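Local coordinates for erythromycin C-12 hydroxylase (Saccharopolyspora erythraea, PDB 2XFH), which hydroxylates the macrolactone ring of erythromycin D at C-12, using heme b, NADPH and oxygen, to give erythromycin C, at residues A[22-27]-A[389-394]; A[134-139]-A[395-400]; A[254-259]-A[283-288]. The protein carries 1 engineered substitution. All blocks are in the same frame, centred on the assembly; numbering follows the deposited sequence. Where two conformers were deposited one is given.

The three contacts cluster around the C-terminal loop, and each touches the other two. Interactions 1 and 2 use consecutive stretches of this loop, 389-394 and 395-400, and Phe389 N meets Gly395 O. Interaction 1 is partly buried; methionine packing and a single direct backbone bond hold it, and one end is exposed. Interaction 2 is buried and relies on a capping aspartate. Interaction 3 is partly buried, Glu259 being exposed, and joins helix 228-259 to the residues after helix 274-284 through charged side chains. It lies nested in the sequence loops closed by the other two. Glu27 of interaction 1 bridges to Arg285 of interaction 3, while Leu135 and Leu399 of interaction 2 pack on Val254.

Interaction 1: residues A[22-27]-A[389-394]; sequences PGMADE and FEQIVL
Met24 sets its CG beside the backbone N and opposite the carbonyl carbon (chi1 -59°), and further bends at chi2 and chi3 bring CB and CG against the backbone of segment 389-394 and return the methyl to Gln391. The chain runs past a row of backbone groups. Its CB lies 3.5 Å from Phe389 O, and its CG lies 3.7 Å from Val393 O. The methyl then turns to the Gln391 amide, with Met24 CE 3.5 Å from Gln391 NE2. Met24 and Gln391 cross obliquely there. The backbone adds one direct bond, from Met24 N to Glu390 O at 3.2 Å. Beside it, a water accepts from Ala25 N and donates weakly to the same Glu390 O.

Gln391 bends at chi2. Its OE1 accepts from Ile392 N at 3.0 Å, with the donor above the amide plane, and this helps to fix how the amide is turned. Gln391 was modelled in two conformers; its side-chain contacts hold for one of them and are less certain. Val393 N also bonds to Gln391 O, and the angles at Ile392 (71°/-58°) make this a classic gamma turn. The turn belongs to the C-terminal loop of the cytochrome P450 fold, which reaches into the substrate pocket. Here the Ile392 side chain comes within about 4 Å, nearest atoms, of a bound clotrimazole. It is also close to Gln292, a substrate-binding residue.

On the Glu27 side, Leu394 CD1 lies 4.1 Å from Met24 O and near Glu27 CG. The carboxylate of Glu27 goes on to a salt bridge with Arg285. Pro289 and Leu30 also pack on Met24. Asp26 caps the start of helix 27-40 through a bond to Ala29 N.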
loop_
_atom_site.group_PDB
_atom_site.type_symbol
_atom_site.label_atom_id
_atom_site.label_comp_id
_atom_site.label_asym_id
_atom_site.label_seq_id
_atom_site.Cartn_x
_atom_site.Cartn_y
_atom_site.Cartn_z
ATOM N N PRO A 22 0.061 -15.828 -13.822
ATOM C CA PRO A 22 1.185 -16.289 -12.993
ATOM C C PRO A 22 1.159 -15.591 -11.642
ATOM O O PRO A 22 0.664 -14.461 -11.541
ATOM C CB PRO A 22 2.433 -15.892 -13.795
ATOM C CG PRO A 22 1.990 -14.851 -14.750
ATOM C CD PRO A 22 0.504 -15.019 -14.970
ATOM N N GLY A 23 1.654 -16.274 -10.614
ATOM C CA GLY A 23 1.610 -15.760 -9.251
ATOM C C GLY A 23 2.567 -14.601 -9.035
ATOM O O GLY A 23 3.478 -14.372 -9.837
ATOM N N MET A 24 2.350 -13.865 -7.948
ATOM C CA MET A 24 3.220 -12.746 -7.562
ATOM C C MET A 24 4.646 -13.186 -7.196
ATOM O O MET A 24 5.605 -12.440 -7.435
ATOM C CB MET A 24 2.622 -11.985 -6.377
ATOM C CG MET A 24 1.229 -11.381 -6.565
ATOM S SD MET A 24 1.048 -10.298 -7.995
ATOM C CE MET A 24 0.189 -11.362 -9.182
ATOM N N ALA A 25 4.794 -14.386 -6.623
ATOM C CA ALA A 25 6.077 -14.788 -6.020
ATOM C C ALA A 25 7.270 -14.799 -6.969
ATOM O O ALA A 25 8.350 -14.340 -6.601
ATOM C CB ALA A 25 5.955 -16.126 -5.266
ATOM N N ASP A 26 7.085 -15.321 -8.180
ATOM C CA ASP A 26 8.134 -15.306 -9.182
ATOM C C ASP A 26 7.974 -14.027 -10.007
ATOM O O ASP A 26 7.314 -14.007 -11.049
ATOM C CB ASP A 26 8.082 -16.574 -10.050
ATOM C CG ASP A 26 9.212 -16.651 -11.051
ATOM O OD1 ASP A 26 9.953 -15.659 -11.218
ATOM O OD2 ASP A 26 9.362 -17.718 -11.697
ATOM N N GLU A 27 8.593 -12.959 -9.509
ATOM C CA GLU A 27 8.489 -11.633 -10.096
ATOM C C GLU A 27 8.982 -11.591 -11.547
ATOM O O GLU A 27 8.354 -10.970 -12.384
ATOM C CB GLU A 27 9.231 -10.629 -9.208
ATOM C CG GLU A 27 9.347 -9.232 -9.765
ATOM C CD GLU A 27 10.466 -8.445 -9.084
ATOM O OE1 GLU A 27 10.283 -8.076 -7.897
ATOM O OE2 GLU A 27 11.530 -8.222 -9.737
ATOM N N PHE A 389 5.097 -12.650 -0.895
ATOM C CA PHE A 389 3.634 -12.731 -0.877
ATOM C C PHE A 389 3.175 -13.425 -2.150
ATOM O O PHE A 389 3.671 -13.125 -3.242
ATOM C CB PHE A 389 3.000 -11.347 -0.770
ATOM C CG PHE A 389 3.128 -10.734 0.577
ATOM C CD1 PHE A 389 2.123 -10.890 1.529
ATOM C CD2 PHE A 389 4.249 -10.002 0.913
ATOM C CE1 PHE A 389 2.246 -10.315 2.787
ATOM C CE2 PHE A 389 4.366 -9.406 2.160
ATOM C CZ PHE A 389 3.377 -9.579 3.109
ATOM N N GLU A 390 2.252 -14.370 -2.011
ATOM C CA GLU A 390 1.898 -15.153 -3.184
ATOM C C GLU A 390 0.842 -14.469 -4.033
ATOM O O GLU A 390 0.865 -14.620 -5.265
ATOM C CB GLU A 390 1.584 -16.622 -2.858
ATOM C CG GLU A 390 2.851 -17.422 -2.505
ATOM C CD GLU A 390 2.934 -18.771 -3.198
ATOM O OE1 GLU A 390 1.934 -19.522 -3.185
ATOM O OE2 GLU A 390 4.013 -19.087 -3.750
ATOM N N GLN A 391 -0.028 -13.684 -3.389
ATOM C CA GLN A 391 -1.017 -12.895 -4.112
ATOM C C GLN A 391 -1.224 -11.501 -3.527
ATOM O O GLN A 391 -0.741 -11.193 -2.428
ATOM C CB GLN A 391 -2.348 -13.649 -4.229
ATOM C CG GLN A 391 -2.566 -14.304 -5.594
ATOM C CD GLN A 391 -2.613 -13.297 -6.740
ATOM O OE1 GLN A 391 -3.135 -12.181 -6.593
ATOM N NE2 GLN A 391 -2.065 -13.688 -7.895
ATOM N N ILE A 392 -1.920 -10.653 -4.298
ATOM C CA ILE A 392 -2.280 -9.263 -3.956
ATOM C C ILE A 392 -1.091 -8.289 -3.945
ATOM O O ILE A 392 -1.100 -7.303 -4.682
ATOM C CB ILE A 392 -3.120 -9.140 -2.636
ATOM C CG1 ILE A 392 -4.281 -10.162 -2.593
ATOM C CG2 ILE A 392 -3.636 -7.700 -2.432
ATOM C CD1 ILE A 392 -5.216 -10.167 -3.838
ATOM N N VAL A 393 -0.084 -8.586 -3.124
ATOM C CA VAL A 393 1.043 -7.695 -2.859
ATOM C C VAL A 393 2.288 -8.137 -3.639
ATOM O O VAL A 393 2.516 -9.333 -3.828
ATOM C CB VAL A 393 1.326 -7.685 -1.317
ATOM C CG1 VAL A 393 2.793 -7.574 -1.009
ATOM C CG2 VAL A 393 0.492 -6.589 -0.606
ATOM N N LEU A 394 3.096 -7.175 -4.087
ATOM C CA LEU A 394 4.364 -7.507 -4.719
ATOM C C LEU A 394 5.499 -7.227 -3.732
ATOM O O LEU A 394 5.906 -6.091 -3.558
ATOM C CB LEU A 394 4.558 -6.736 -6.040
ATOM C CG LEU A 394 5.869 -7.021 -6.795
ATOM C CD1 LEU A 394 5.733 -8.317 -7.539
ATOM C CD2 LEU A 394 6.226 -5.888 -7.763
HETATM O O HOH W 1 3.015 -16.907 -6.482
#

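Interaction 2: residues A[134-139]-A[395-400]; sequences DLVDVL and GTRHLP
Asp134 grips segment 395-400 with its carboxylate. OD2 accepts from Leu399 N at 2.8 Å and also from Val136 N of its own segment. The two donors reach OD2 from opposite faces of the carboxylate plane. Its other oxygen, OD1, takes a bond from His398 ND1 at the edge of the imidazole, but the place of OD1 is less certain. Leu135 N returns a backbone bond to Leu399 O at 2.9 Å, so Leu399 is held through both its N-H and its C=O.

The apolar part is tight. The Leu135 and Leu399 side chains run alongside one another in the same direction, with Leu135 CD2 3.8 Å from Leu399 CD2. Both pack on Val254 of helix 228-259. Val136 CG1 points away from the backbone N (chi1 178°), which sets this methyl 3.4 Å from Arg397 O. That carbonyl is buried and has no polar partner in the model.

The side of Asp137 is looser and partly exposed. Asp137 OD1 stands at the His398 edge, 3.4 Å from CE1, and its carboxylate is steeply inclined to the ring. Arg397 NH1 stays 4.1 Å from Asp137 OD1, too far for a salt bridge. The stronger partners lie elsewhere: Arg385 for Asp137, and Asp171 for Arg397.

Asp134 pairs with Pro400 as an antiparallel non-hydrogen-bonded bridge and also occupies the N-cap of helix 135-140. A strand thus passes directly into a capped helix at a small sheet, probably beta-3 of the cytochrome P450 fold, where strand 132-134 meets the late strand 400-402.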
loop_
_atom_site.group_PDB
_atom_site.type_symbol
_atom_site.label_atom_id
_atom_site.label_comp_id
_atom_site.label_asym_id
_atom_site.label_seq_id
_atom_site.Cartn_x
_atom_site.Cartn_y
_atom_site.Cartn_z
ATOM N N ASP A 134 16.217 -9.154 10.604
ATOM C CA ASP A 134 15.127 -9.040 9.659
ATOM C C ASP A 134 14.617 -7.581 9.638
ATOM O O ASP A 134 14.082 -7.047 10.628
ATOM C CB ASP A 134 14.000 -10.046 9.970
ATOM C CG ASP A 134 12.709 -9.757 9.199
ATOM O OD1 ASP A 134 11.613 -10.084 9.708
ATOM O OD2 ASP A 134 12.760 -9.186 8.097
ATOM N N LEU A 135 14.794 -6.941 8.493
ATOM C CA LEU A 135 14.360 -5.551 8.354
ATOM C C LEU A 135 12.857 -5.383 8.681
ATOM O O LEU A 135 12.439 -4.361 9.230
ATOM C CB LEU A 135 14.640 -5.100 6.935
ATOM C CG LEU A 135 14.222 -3.655 6.613
ATOM C CD1 LEU A 135 15.153 -2.649 7.256
ATOM C CD2 LEU A 135 14.117 -3.480 5.088
ATOM N N VAL A 136 12.044 -6.375 8.309
ATOM C CA VAL A 136 10.624 -6.308 8.629
ATOM C C VAL A 136 10.363 -6.454 10.131
ATOM O O VAL A 136 9.698 -5.602 10.704
ATOM C CB VAL A 136 9.750 -7.267 7.758
ATOM C CG1 VAL A 136 8.277 -7.175 8.184
ATOM C CG2 VAL A 136 9.883 -6.941 6.246
ATOM N N ASP A 137 10.867 -7.512 10.785
ATOM C CA ASP A 137 10.587 -7.668 12.224
ATOM C C ASP A 137 11.126 -6.501 13.016
ATOM O O ASP A 137 10.488 -6.039 13.955
ATOM C CB ASP A 137 11.149 -8.971 12.814
ATOM C CG ASP A 137 10.465 -10.220 12.269
ATOM O OD1 ASP A 137 9.324 -10.160 11.754
ATOM O OD2 ASP A 137 11.096 -11.292 12.361
ATOM N N VAL A 138 12.302 -6.010 12.629
ATOM C CA VAL A 138 12.916 -4.935 13.373
ATOM C C VAL A 138 12.212 -3.591 13.165
ATOM O O VAL A 138 11.973 -2.874 14.149
ATOM C CB VAL A 138 14.439 -4.869 13.110
ATOM C CG1 VAL A 138 15.070 -3.541 13.585
ATOM C CG2 VAL A 138 15.128 -6.096 13.769
ATOM N N LEU A 139 11.882 -3.260 11.911
ATOM C CA LEU A 139 11.466 -1.876 11.574
ATOM C C LEU A 139 10.153 -1.751 10.843
ATOM O O LEU A 139 9.211 -1.076 11.333
ATOM C CB LEU A 139 12.587 -1.111 10.839
ATOM C CG LEU A 139 12.253 0.351 10.473
ATOM C CD1 LEU A 139 12.053 1.157 11.760
ATOM C CD2 LEU A 139 13.365 0.981 9.602
ATOM N N GLY A 395 5.983 -8.274 -3.059
ATOM C CA GLY A 395 7.160 -8.139 -2.189
ATOM C C GLY A 395 7.261 -9.316 -1.225
ATOM O O GLY A 395 6.676 -10.382 -1.475
ATOM N N THR A 396 7.975 -9.112 -0.121
ATOM C CA THR A 396 8.258 -10.187 0.833
ATOM C C THR A 396 7.784 -9.907 2.255
ATOM O O THR A 396 7.832 -8.786 2.726
ATOM C CB THR A 396 9.757 -10.548 0.850
ATOM O OG1 THR A 396 10.534 -9.413 1.254
ATOM C CG2 THR A 396 10.203 -10.988 -0.541
ATOM N N ARG A 397 7.367 -10.962 2.941
ATOM C CA ARG A 397 6.918 -10.884 4.321
ATOM C C ARG A 397 8.076 -10.609 5.277
ATOM O O ARG A 397 7.872 -9.974 6.309
ATOM C CB ARG A 397 6.190 -12.180 4.704
ATOM C CG ARG A 397 5.830 -12.313 6.168
ATOM C CD ARG A 397 4.771 -11.288 6.621
ATOM N NE ARG A 397 4.530 -11.416 8.061
ATOM C CZ ARG A 397 5.326 -10.965 9.034
ATOM N NH1 ARG A 397 6.461 -10.302 8.786
ATOM N NH2 ARG A 397 4.972 -11.182 10.288
ATOM N N HIS A 398 9.283 -11.074 4.942
ATOM C CA HIS A 398 10.483 -10.771 5.725
ATOM C C HIS A 398 11.570 -10.331 4.773
ATOM O O HIS A 398 11.464 -10.572 3.563
ATOM C CB HIS A 398 10.961 -11.987 6.542
ATOM C CG HIS A 398 9.944 -12.485 7.527
ATOM N ND1 HIS A 398 9.790 -11.936 8.782
ATOM C CD2 HIS A 398 9.010 -13.459 7.427
ATOM C CE1 HIS A 398 8.804 -12.546 9.409
ATOM N NE2 HIS A 398 8.316 -13.476 8.610
ATOM N N LEU A 399 12.591 -9.673 5.311
ATOM C CA LEU A 399 13.782 -9.319 4.551
ATOM C C LEU A 399 15.011 -9.430 5.455
ATOM O O LEU A 399 15.402 -8.462 6.129
ATOM C CB LEU A 399 13.666 -7.907 3.940
ATOM C CG LEU A 399 14.658 -7.648 2.807
ATOM C CD1 LEU A 399 14.168 -8.359 1.549
ATOM C CD2 LEU A 399 14.869 -6.154 2.551
ATOM N N PRO A 400 15.611 -10.639 5.525
ATOM C CA PRO A 400 16.903 -10.766 6.219
ATOM C C PRO A 400 17.959 -9.870 5.554
ATOM O O PRO A 400 18.202 -9.969 4.344
ATOM C CB PRO A 400 17.274 -12.243 6.027
ATOM C CG PRO A 400 15.947 -12.940 5.757
ATOM C CD PRO A 400 15.099 -11.928 5.018
#

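Interaction 3: residues A[254-259]-A[283-288]; sequences VRTLDE and RYRPPF. With CL6 (1-[(2-chlorophenyl)(diphenyl)methyl]-1H-imidazole), chain C; HEM (protoporphyrin IX containing Fe), chain B.
The Arg285 guanidinium has Arg255 NH1 3.6 Å above one face and Tyr284 CE2 over the opposite face, both offset toward the rim. Its edge meets Thr256 and Glu259. Arg285 NH1 donates to Thr256 OG1 at 2.9 Å, close to the guanidinium plane. The same nitrogen binds Glu259 OE1 at 2.8 Å, and Arg285 NH2 binds Glu259 OE2 at 3.0 Å on its syn lone pair. This end-on salt bridge joins planes 58° apart. The Arg285 chain is extended from CG to NE, which carries the charged end across to the helix. Glu27 takes the remaining NE and may help the two arginines lie close. Asn252 accepts from Thr256 OG1 through its O and from Arg255 NH2 through its OD1. Water 2 links Glu259 OE1 to Tyr284 OH, and Thr256 CG2 touches Tyr284 CD2 at 3.9 Å.

Farther along the segment, the Phe288 ring has a phenyl carbon of clotrimazole, CAK, over the centre of one face, and the heme at its edge. The clotrimazole imidazole binds the heme iron through NAN at 2.1 Å, as expected of an azole inhibitor.

Helices 228-259 and 274-284 are the I-helix and K-helix of cytochromes P450. Glu280 and Arg283 form the ExxR salt bridge of the latter. From its end, residues 285-288 run back along helix 228-259 toward strand 290-295, and Pro287 packs on Val248 and Leu249.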
loop_
_atom_site.group_PDB
_atom_site.type_symbol
_atom_site.label_atom_id
_atom_site.label_comp_id
_atom_site.label_asym_id
_atom_site.label_seq_id
_atom_site.Cartn_x
_atom_site.Cartn_y
_atom_site.Cartn_z
ATOM N N VAL A 254 14.968 -1.625 -0.199
ATOM C CA VAL A 254 16.261 -2.211 0.116
ATOM C C VAL A 254 16.693 -3.250 -0.914
ATOM O O VAL A 254 17.838 -3.207 -1.342
ATOM C CB VAL A 254 16.304 -2.780 1.586
ATOM C CG1 VAL A 254 17.655 -3.460 1.880
ATOM C CG2 VAL A 254 16.032 -1.684 2.608
ATOM N N ARG A 255 15.784 -4.153 -1.324
ATOM C CA ARG A 255 16.051 -5.116 -2.399
ATOM C C ARG A 255 16.491 -4.449 -3.698
ATOM O O ARG A 255 17.417 -4.904 -4.365
ATOM C CB ARG A 255 14.800 -5.945 -2.736
ATOM C CG ARG A 255 14.600 -7.188 -1.869
ATOM C CD ARG A 255 13.684 -8.194 -2.585
ATOM N NE ARG A 255 12.349 -7.651 -2.774
ATOM C CZ ARG A 255 11.595 -7.884 -3.849
ATOM N NH1 ARG A 255 12.059 -8.661 -4.833
ATOM N NH2 ARG A 255 10.381 -7.337 -3.951
ATOM N N THR A 256 15.789 -3.391 -4.081
ATOM C CA THR A 256 16.119 -2.681 -5.330
ATOM C C THR A 256 17.472 -1.939 -5.240
ATOM O O THR A 256 18.315 -2.059 -6.142
ATOM C CB THR A 256 14.987 -1.745 -5.740
ATOM O OG1 THR A 256 13.761 -2.471 -5.702
ATOM C CG2 THR A 256 15.210 -1.230 -7.174
ATOM N N LEU A 257 17.687 -1.201 -4.154
ATOM C CA LEU A 257 19.005 -0.559 -3.927
ATOM C C LEU A 257 20.149 -1.565 -3.888
ATOM O O LEU A 257 21.234 -1.285 -4.410
ATOM C CB LEU A 257 19.026 0.288 -2.656
ATOM C CG LEU A 257 18.122 1.514 -2.655
ATOM C CD1 LEU A 257 18.172 2.281 -1.308
ATOM C CD2 LEU A 257 18.565 2.442 -3.787
ATOM N N ASP A 258 19.886 -2.745 -3.309
ATOM C CA ASP A 258 20.878 -3.815 -3.223
ATOM C C ASP A 258 21.268 -4.368 -4.607
ATOM O O ASP A 258 22.380 -4.878 -4.791
ATOM C CB ASP A 258 20.335 -4.947 -2.356
ATOM C CG ASP A 258 21.391 -5.998 -2.000
ATOM O OD1 ASP A 258 22.581 -5.662 -1.850
ATOM O OD2 ASP A 258 21.001 -7.173 -1.822
ATOM N N GLU A 259 20.342 -4.266 -5.556
ATOM C CA GLU A 259 20.579 -4.621 -6.947
ATOM C C GLU A 259 21.277 -3.502 -7.719
ATOM O O GLU A 259 21.835 -3.737 -8.774
ATOM C CB GLU A 259 19.246 -4.958 -7.614
ATOM C CG GLU A 259 18.618 -6.266 -7.110
ATOM C CD GLU A 259 17.163 -6.427 -7.558
ATOM O OE1 GLU A 259 16.583 -5.501 -8.141
ATOM O OE2 GLU A 259 16.602 -7.504 -7.358
ATOM N N ARG A 283 7.560 2.916 -8.795
ATOM C CA ARG A 283 7.308 2.603 -10.178
ATOM C C ARG A 283 7.746 1.173 -10.472
ATOM O O ARG A 283 7.001 0.359 -11.058
ATOM C CB ARG A 283 8.024 3.592 -11.127
ATOM C CG ARG A 283 7.682 3.297 -12.584
ATOM C CD ARG A 283 8.597 4.070 -13.539
ATOM N NE ARG A 283 9.953 3.506 -13.595
ATOM C CZ ARG A 283 10.338 2.431 -14.284
ATOM N NH1 ARG A 283 9.498 1.710 -15.060
ATOM N NH2 ARG A 283 11.606 2.081 -14.187
ATOM N N TYR A 284 8.959 0.880 -10.057
ATOM C CA TYR A 284 9.635 -0.336 -10.472
ATOM C C TYR A 284 9.036 -1.587 -9.823
ATOM O O TYR A 284 8.929 -2.646 -10.466
ATOM C CB TYR A 284 11.081 -0.162 -10.072
ATOM C CG TYR A 284 12.026 -1.166 -10.656
ATOM C CD1 TYR A 284 12.402 -1.092 -11.981
ATOM C CD2 TYR A 284 12.595 -2.149 -9.852
ATOM C CE1 TYR A 284 13.308 -2.003 -12.530
ATOM C CE2 TYR A 284 13.511 -3.058 -10.380
ATOM C CZ TYR A 284 13.839 -2.991 -11.716
ATOM O OH TYR A 284 14.734 -3.905 -12.227
ATOM N N ARG A 285 8.660 -1.452 -8.547
ATOM C CA ARG A 285 8.114 -2.559 -7.725
ATOM C C ARG A 285 6.929 -2.051 -6.880
ATOM O O ARG A 285 7.026 -1.961 -5.640
ATOM C CB ARG A 285 9.183 -3.197 -6.833
ATOM C CG ARG A 285 10.165 -4.196 -7.577
ATOM C CD ARG A 285 11.183 -4.866 -6.651
ATOM N NE ARG A 285 11.929 -5.918 -7.377
ATOM C CZ ARG A 285 13.249 -6.002 -7.506
ATOM N NH1 ARG A 285 14.072 -5.100 -6.952
ATOM N NH2 ARG A 285 13.753 -7.014 -8.222
ATOM N N PRO A 286 5.816 -1.742 -7.552
ATOM C CA PRO A 286 4.625 -1.214 -6.861
ATOM C C PRO A 286 4.136 -2.247 -5.852
ATOM O O PRO A 286 3.958 -3.404 -6.228
ATOM C CB PRO A 286 3.614 -1.049 -8.000
ATOM C CG PRO A 286 4.104 -2.029 -9.120
ATOM C CD PRO A 286 5.598 -1.838 -9.012
ATOM N N PRO A 287 3.934 -1.840 -4.575
ATOM C CA PRO A 287 3.356 -2.770 -3.601
ATOM C C PRO A 287 2.073 -3.475 -4.082
ATOM O O PRO A 287 1.942 -4.680 -3.830
ATOM C CB PRO A 287 3.107 -1.884 -2.376
ATOM C CG PRO A 287 4.234 -0.853 -2.461
ATOM C CD PRO A 287 4.225 -0.530 -3.954
ATOM N N PHE A 288 1.179 -2.759 -4.777
ATOM C CA PHE A 288 -0.018 -3.339 -5.406
ATOM C C PHE A 288 0.054 -3.347 -6.935
ATOM O O PHE A 288 -0.222 -2.323 -7.591
ATOM C CB PHE A 288 -1.284 -2.593 -4.963
ATOM C CG PHE A 288 -1.435 -2.521 -3.479
ATOM C CD1 PHE A 288 -1.214 -1.333 -2.805
ATOM C CD2 PHE A 288 -1.744 -3.657 -2.761
ATOM C CE1 PHE A 288 -1.321 -1.252 -1.438
ATOM C CE2 PHE A 288 -1.878 -3.597 -1.376
ATOM C CZ PHE A 288 -1.662 -2.391 -0.712
HETATM CL CLAY CL6 C . -5.517 -1.372 3.443
HETATM C CAX CL6 C . -5.242 -2.638 2.212
HETATM C CAV CL6 C . -4.835 -3.884 2.697
HETATM C CAT CL6 C . -4.596 -4.936 1.813
HETATM C CAS CL6 C . -4.738 -4.737 0.441
HETATM C CAU CL6 C . -5.153 -3.486 -0.042
HETATM C CAW CL6 C . -5.411 -2.418 0.832
HETATM C CAR CL6 C . -5.831 -1.071 0.258
HETATM C CAC CL6 C . -7.069 -0.607 0.997
HETATM C CAE CL6 C . -7.209 0.703 1.421
HETATM C CAF CL6 C . -8.333 1.139 2.128
HETATM C CAD CL6 C . -9.356 0.234 2.380
HETATM C CAB CL6 C . -9.232 -1.086 1.963
HETATM C CAA CL6 C . -8.108 -1.515 1.268
HETATM N NAO CL6 C . -4.721 -0.066 0.463
HETATM C CAM CL6 C . -4.720 1.108 -0.136
HETATM N NAN CL6 C . -3.618 1.748 0.323
HETATM C CAQ CL6 C . -2.958 0.948 1.190
HETATM C CAP CL6 C . -3.698 -0.232 1.303
HETATM C CAL CL6 C . -6.091 -1.203 -1.243
HETATM C CAK CL6 C . -5.002 -1.308 -2.131
HETATM C CAI CL6 C . -5.228 -1.430 -3.504
HETATM C CAG CL6 C . -6.535 -1.467 -4.003
HETATM C CAH CL6 C . -7.632 -1.367 -3.132
HETATM C CAJ CL6 C . -7.399 -1.237 -1.762
HETATM C CHA HEM B . -6.128 4.023 -2.073
HETATM C CHB HEM B . -1.699 2.302 -2.887
HETATM C CHC HEM B . -0.166 3.729 1.440
HETATM C CHD HEM B . -4.786 4.689 2.535
HETATM C C1A HEM B . -5.032 3.496 -2.691
HETATM C C2A HEM B . -4.951 3.073 -4.059
HETATM C C3A HEM B . -3.738 2.575 -4.277
HETATM C C4A HEM B . -3.009 2.687 -3.045
HETATM C CMA HEM B . -3.176 2.029 -5.634
HETATM C CAA HEM B . -6.078 3.218 -5.087
HETATM C CBA HEM B . -7.091 2.095 -4.999
HETATM C CGA HEM B . -8.148 2.247 -6.068
HETATM O O1A HEM B . -8.034 3.105 -6.979
HETATM O O2A HEM B . -9.109 1.445 -6.081
HETATM C C1B HEM B . -0.881 2.569 -1.830
HETATM C C2B HEM B . 0.555 2.342 -1.753
HETATM C C3B HEM B . 0.960 2.749 -0.526
HETATM C C4B HEM B . -0.196 3.242 0.168
HETATM C CMB HEM B . 1.457 1.731 -2.851
HETATM C CAB HEM B . 2.355 2.765 0.149
HETATM C CBB HEM B . 3.550 2.683 -0.472
HETATM C C1C HEM B . -1.284 4.107 2.147
HETATM C C2C HEM B . -1.312 4.612 3.500
HETATM C C3C HEM B . -2.594 4.887 3.781
HETATM C C4C HEM B . -3.410 4.549 2.639
HETATM C CMC HEM B . -0.087 4.834 4.405
HETATM C CAC HEM B . -3.071 5.448 5.105
HETATM C CBC HEM B . -4.184 6.208 5.104
HETATM C C1D HEM B . -5.593 4.636 1.433
HETATM C C2D HEM B . -7.009 4.923 1.391
HETATM C C3D HEM B . -7.419 4.667 -0.047
HETATM C C4D HEM B . -6.208 4.291 -0.736
HETATM C CMD HEM B . -7.952 5.360 2.539
HETATM C CAD HEM B . -8.782 4.849 -0.692
HETATM C CBD HEM B . -8.751 6.244 -1.365
HETATM C CGD HEM B . -10.064 6.466 -2.084
HETATM O O1D HEM B . -10.786 5.463 -2.386
HETATM O O2D HEM B . -10.408 7.652 -2.360
HETATM N NA HEM B . -3.824 3.248 -2.084
HETATM N NB HEM B . -1.311 3.113 -0.661
HETATM N NC HEM B . -2.562 4.095 1.645
HETATM N ND HEM B . -5.172 4.281 0.163
HETATM FE FE HEM B . -3.206 3.725 -0.262
HETATM O O HOH W 2 17.028 -4.226 -10.597
#